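Local coordinates for lipid-transfer protein (Thermomonospora curvata, PDB 6OK1) that is named a lipid-transfer protein and belongs to the thiolase superfamily, whose two-part fold it probably shares, at residues 241-255 with 379-391. Numbering follows the deposited sequence. Where two conformers were deposited one is given.
Sequences LIWGAAQGSGYDQHM and GVPTSGLILGADR
Trp243 and Arg391 stack where strands 241-248 and 382-388, running antiparallel, reach one end of their pairing. The guanidinium lies nearly flat over one indole face, planes 19° apart, and Arg391 CZ sits 3.8 Å from the centroid of the Trp243 six-membered ring, a cation-pi contact. An extended chain from CG to NE carries Arg391 across the ring, CD and NE over its CE2-CZ2 side, though this exposed side chain is poorly ordered; its NH1 also bonds to Ser281 O.

A classic beta bulge brings the indole here. Trp243 N and Gly244 N both bond to Ile386 O, at 2.9 Å and 3.1 Å respectively, and the extra residue turns the Trp243 side chain toward the partner strand. With CG beside its own backbone N (chi1 -81°), Trp243 sets its ring edge against Gly388, where CD1 lies 3.8 Å from Gly388 CA; Gly388, having no side chain, lets the indole edge close on its backbone.

On either side of the bulge, Ile242, Ala245, Leu385 and Leu387 line one apolar face of the sheet. Leu387 CD2 lies alongside Ile242 CG1 at 3.8 Å, while Leu385 CD2 reaches back over the small Ala245, 3.6 Å from its CB. Helices 86-98 and 348-359 cover this face; Ile386, on the other, meets helix 268-281. Farther along, Gln247 OE1 accepts from Phe76 N of the second subunit.

Past the strands, Gln253 bends at chi2 (77°) and lays CG 3.9 Å from Pro381 CG. Its amide braces the loop: OE1 takes Gly250 N through an in-plane lone pair and also accepts from Arg261, and NE2 donates to His254 O and Glu269. These two strands are neighbours in a mixed sheet with helices on both faces, consistent with the layered alpha-beta-alpha-beta-alpha thiolase fold.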
loop_
_atom_site.group_PDB
_atom_site.type_symbol
_atom_site.label_atom_id
_atom_site.label_comp_id
_atom_site.label_asym_id
_atom_site.label_seq_id
_atom_site.Cartn_x
_atom_site.Cartn_y
_atom_site.Cartn_z
ATOM N N LEU A 241 10.992 -6.574 23.175
ATOM C CA LEU A 241 10.074 -7.596 22.715
ATOM C C LEU A 241 8.758 -6.957 22.318
ATOM O O LEU A 241 8.277 -6.029 22.975
ATOM C CB LEU A 241 9.819 -8.629 23.815
ATOM C CG LEU A 241 10.778 -9.825 23.858
ATOM C CD1 LEU A 241 12.201 -9.382 24.129
ATOM C CD2 LEU A 241 10.301 -10.789 24.931
ATOM N N ILE A 242 8.160 -7.498 21.269
ATOM C CA ILE A 242 6.873 -7.030 20.783
ATOM C C ILE A 242 5.821 -7.883 21.491
ATOM O O ILE A 242 5.396 -8.934 21.004
ATOM C CB ILE A 242 6.793 -7.103 19.260
ATOM C CG1 ILE A 242 7.880 -6.199 18.660
ATOM C CG2 ILE A 242 5.455 -6.649 18.786
ATOM C CD1 ILE A 242 8.240 -6.541 17.210
ATOM N N TRP A 243 5.386 -7.398 22.655
ATOM C CA TRP A 243 4.372 -8.079 23.455
ATOM C C TRP A 243 2.955 -7.791 22.992
ATOM O O TRP A 243 2.062 -8.629 23.182
ATOM C CB TRP A 243 4.491 -7.682 24.918
ATOM C CG TRP A 243 5.563 -8.457 25.593
ATOM C CD1 TRP A 243 6.699 -7.970 26.137
ATOM C CD2 TRP A 243 5.617 -9.888 25.747
ATOM N NE1 TRP A 243 7.461 -9.001 26.668
ATOM C CE2 TRP A 243 6.818 -10.188 26.433
ATOM C CE3 TRP A 243 4.766 -10.934 25.393
ATOM C CZ2 TRP A 243 7.186 -11.483 26.752
ATOM C CZ3 TRP A 243 5.135 -12.233 25.725
ATOM C CH2 TRP A 243 6.337 -12.491 26.389
ATOM N N GLY A 244 2.730 -6.621 22.417
ATOM C CA GLY A 244 1.476 -6.320 21.773
ATOM C C GLY A 244 1.731 -5.584 20.479
ATOM O O GLY A 244 2.636 -4.744 20.391
ATOM N N ALA A 245 0.939 -5.913 19.475
ATOM C CA ALA A 245 0.997 -5.230 18.182
ATOM C C ALA A 245 -0.372 -5.362 17.560
ATOM O O ALA A 245 -0.841 -6.484 17.357
ATOM C CB ALA A 245 2.065 -5.847 17.278
ATOM N N ALA A 246 -1.013 -4.234 17.256
ATOM C CA ALA A 246 -2.415 -4.263 16.889
ATOM C C ALA A 246 -2.724 -3.135 15.918
ATOM O O ALA A 246 -2.106 -2.056 15.977
ATOM C CB ALA A 246 -3.312 -4.113 18.129
ATOM N N GLN A 247 -3.716 -3.389 15.064
ATOM C CA GLN A 247 -4.350 -2.403 14.189
ATOM C C GLN A 247 -5.783 -2.189 14.637
ATOM O O GLN A 247 -6.394 -3.060 15.249
ATOM C CB GLN A 247 -4.394 -2.864 12.734
ATOM C CG GLN A 247 -3.066 -2.886 12.044
ATOM C CD GLN A 247 -3.210 -3.233 10.569
ATOM O OE1 GLN A 247 -3.532 -4.369 10.194
ATOM N NE2 GLN A 247 -3.002 -2.247 9.717
ATOM N N GLY A 248 -6.336 -1.042 14.272
ATOM C CA GLY A 248 -7.717 -0.769 14.590
ATOM C C GLY A 248 -8.339 0.251 13.671
ATOM O O GLY A 248 -7.784 1.332 13.452
ATOM N N SER A 249 -9.507 -0.093 13.155
ATOM C CA SER A 249 -10.345 0.817 12.390
ATOM C C SER A 249 -11.752 0.663 12.926
ATOM O O SER A 249 -12.211 -0.461 13.138
ATOM C CB SER A 249 -10.258 0.486 10.904
ATOM O OG SER A 249 -11.026 1.383 10.112
ATOM N N GLY A 250 -12.423 1.793 13.197
ATOM C CA GLY A 250 -13.676 1.756 13.919
ATOM C C GLY A 250 -14.877 1.708 13.018
ATOM O O GLY A 250 -14.796 1.765 11.792
ATOM N N TYR A 251 -16.030 1.540 13.653
ATOM C CA TYR A 251 -17.291 1.666 12.946
ATOM C C TYR A 251 -17.372 3.026 12.266
ATOM O O TYR A 251 -17.008 4.046 12.854
ATOM C CB TYR A 251 -18.441 1.500 13.936
ATOM C CG TYR A 251 -19.785 1.767 13.335
ATOM C CD1 TYR A 251 -20.387 0.830 12.513
ATOM C CD2 TYR A 251 -20.454 2.957 13.573
ATOM C CE1 TYR A 251 -21.613 1.062 11.944
ATOM C CE2 TYR A 251 -21.692 3.196 13.013
ATOM C CZ TYR A 251 -22.261 2.242 12.196
ATOM O OH TYR A 251 -23.495 2.460 11.632
ATOM N N ASP A 252 -17.851 3.038 11.023
ATOM C CA ASP A 252 -17.949 4.257 10.227
ATOM C C ASP A 252 -16.666 5.087 10.290
ATOM O O ASP A 252 -16.664 6.266 10.624
ATOM C CB ASP A 252 -19.150 5.095 10.675
ATOM C CG ASP A 252 -19.531 6.120 9.657
ATOM O OD1 ASP A 252 -19.248 5.854 8.477
ATOM O OD2 ASP A 252 -20.112 7.174 10.023
ATOM N N GLN A 253 -15.555 4.442 9.948
ATOM C CA GLN A 253 -14.265 5.099 9.919
ATOM C C GLN A 253 -14.073 5.886 8.629
ATOM O O GLN A 253 -14.308 5.366 7.530
ATOM C CB GLN A 253 -13.172 4.054 10.041
ATOM C CG GLN A 253 -11.791 4.658 10.170
ATOM C CD GLN A 253 -11.508 5.198 11.547
ATOM O OE1 GLN A 253 -11.700 4.516 12.544
ATOM N NE2 GLN A 253 -11.002 6.447 11.598
ATOM N N HIS A 254 -13.615 7.138 8.762
ATOM C CA HIS A 254 -13.199 7.982 7.641
ATOM C C HIS A 254 -11.736 8.369 7.840
ATOM O O HIS A 254 -11.150 8.146 8.893
ATOM C CB HIS A 254 -14.106 9.223 7.528
ATOM C CG HIS A 254 -15.533 8.884 7.263
ATOM N ND1 HIS A 254 -16.125 9.038 6.030
ATOM C CD2 HIS A 254 -16.474 8.338 8.063
ATOM C CE1 HIS A 254 -17.378 8.617 6.084
ATOM N NE2 HIS A 254 -17.614 8.184 7.313
ATOM N N MET A 255 -11.147 8.941 6.801
ATOM C CA MET A 255 -9.765 9.409 6.840
ATOM C C MET A 255 -9.754 10.815 7.423
ATOM O O MET A 255 -10.052 11.797 6.723
ATOM C CB MET A 255 -9.159 9.404 5.443
ATOM C CG MET A 255 -7.729 9.928 5.389
ATOM S SD MET A 255 -6.550 8.662 5.858
ATOM C CE MET A 255 -6.380 7.872 4.245
ATOM N N GLY A 379 -7.042 9.890 14.265
ATOM C CA GLY A 379 -8.010 10.321 13.288
ATOM C C GLY A 379 -8.122 9.420 12.084
ATOM O O GLY A 379 -8.993 9.641 11.241
ATOM N N VAL A 380 -7.270 8.407 12.004
ATOM C CA VAL A 380 -7.210 7.489 10.866
ATOM C C VAL A 380 -7.236 6.067 11.414
ATOM O O VAL A 380 -6.946 5.830 12.588
ATOM C CB VAL A 380 -5.921 7.701 10.031
ATOM C CG1 VAL A 380 -5.989 8.949 9.178
ATOM C CG2 VAL A 380 -4.683 7.731 10.942
ATOM N N PRO A 381 -7.514 5.093 10.560
ATOM C CA PRO A 381 -7.157 3.715 10.925
ATOM C C PRO A 381 -5.744 3.702 11.463
ATOM O O PRO A 381 -4.822 4.274 10.859
ATOM C CB PRO A 381 -7.260 2.971 9.598
ATOM C CG PRO A 381 -8.230 3.729 8.818
ATOM C CD PRO A 381 -8.019 5.190 9.193
ATOM N N THR A 382 -5.566 3.034 12.596
ATOM C CA THR A 382 -4.381 3.255 13.393
ATOM C C THR A 382 -3.839 1.928 13.905
ATOM O O THR A 382 -4.233 0.840 13.461
ATOM C CB THR A 382 -4.700 4.297 14.489
ATOM O OG1 THR A 382 -3.490 4.717 15.124
ATOM C CG2 THR A 382 -5.683 3.787 15.537
ATOM N N SER A 383 -2.887 2.035 14.815
ATOM C CA SER A 383 -2.142 0.882 15.316
ATOM C C SER A 383 -1.432 1.251 16.609
ATOM O O SER A 383 -1.353 2.418 16.994
ATOM C CB SER A 383 -1.146 0.369 14.246
ATOM O OG SER A 383 -0.313 1.406 13.748
ATOM N N GLY A 384 -0.910 0.227 17.286
ATOM C CA GLY A 384 -0.193 0.425 18.531
ATOM C C GLY A 384 0.730 -0.739 18.791
ATOM O O GLY A 384 0.602 -1.809 18.179
ATOM N N LEU A 385 1.640 -0.527 19.738
ATOM C CA LEU A 385 2.533 -1.578 20.211
ATOM C C LEU A 385 2.607 -1.520 21.718
ATOM O O LEU A 385 2.505 -0.450 22.312
ATOM C CB LEU A 385 3.963 -1.425 19.707
ATOM C CG LEU A 385 4.130 -1.384 18.189
ATOM C CD1 LEU A 385 5.485 -0.849 17.864
ATOM C CD2 LEU A 385 3.896 -2.750 17.571
ATOM N N ILE A 386 2.872 -2.671 22.332
ATOM C CA ILE A 386 3.514 -2.687 23.644
ATOM C C ILE A 386 4.864 -3.358 23.446
ATOM O O ILE A 386 4.935 -4.511 22.999
ATOM C CB ILE A 386 2.670 -3.388 24.721
ATOM C CG1 ILE A 386 1.385 -2.589 24.993
ATOM C CG2 ILE A 386 3.489 -3.537 26.025
ATOM C CD1 ILE A 386 0.353 -3.300 25.891
ATOM N N LEU A 387 5.929 -2.606 23.714
ATOM C CA LEU A 387 7.292 -3.117 23.721
ATOM C C LEU A 387 7.714 -3.341 25.167
ATOM O O LEU A 387 7.406 -2.524 26.044
ATOM C CB LEU A 387 8.259 -2.143 23.042
ATOM C CG LEU A 387 7.927 -1.793 21.594
ATOM C CD1 LEU A 387 8.995 -0.887 21.055
ATOM C CD2 LEU A 387 7.813 -3.044 20.749
ATOM N N GLY A 388 8.406 -4.452 25.416
ATOM C CA GLY A 388 8.752 -4.819 26.775
ATOM C C GLY A 388 10.132 -5.427 26.912
ATOM O O GLY A 388 10.701 -5.993 25.975
ATOM N N ALA A 389 10.668 -5.290 28.119
ATOM C CA ALA A 389 11.898 -5.988 28.455
ATOM C C ALA A 389 11.705 -7.490 28.264
ATOM O O ALA A 389 10.588 -8.016 28.322
ATOM C CB ALA A 389 12.316 -5.684 29.893
ATOM N N ASP A 390 12.808 -8.171 27.976
ATOM C CA ASP A 390 12.764 -9.608 27.745
ATOM C C ASP A 390 12.283 -10.304 29.011
ATOM O O ASP A 390 12.798 -10.035 30.093
ATOM C CB ASP A 390 14.160 -10.100 27.358
ATOM C CG ASP A 390 14.163 -11.523 26.820
ATOM O OD1 ASP A 390 13.122 -12.225 26.913
ATOM O OD2 ASP A 390 15.223 -11.929 26.280
ATOM N N ARG A 391 11.295 -11.191 28.880
ATOM C CA ARG A 391 10.665 -11.863 30.021
ATOM C C ARG A 391 11.332 -13.187 30.331
ATOM O O ARG A 391 10.664 -14.179 30.644
ATOM C CB ARG A 391 9.174 -12.067 29.761
ATOM C CG ARG A 391 8.300 -10.856 30.047
ATOM C CD ARG A 391 6.817 -11.229 30.049
ATOM N NE ARG A 391 5.976 -10.084 29.713
ATOM C CZ ARG A 391 4.667 -10.146 29.494
ATOM N NH1 ARG A 391 4.000 -9.044 29.182
ATOM N NH2 ARG A 391 4.024 -11.300 29.583
HETATM O O HOH W 1 -2.591 0.441 11.072
#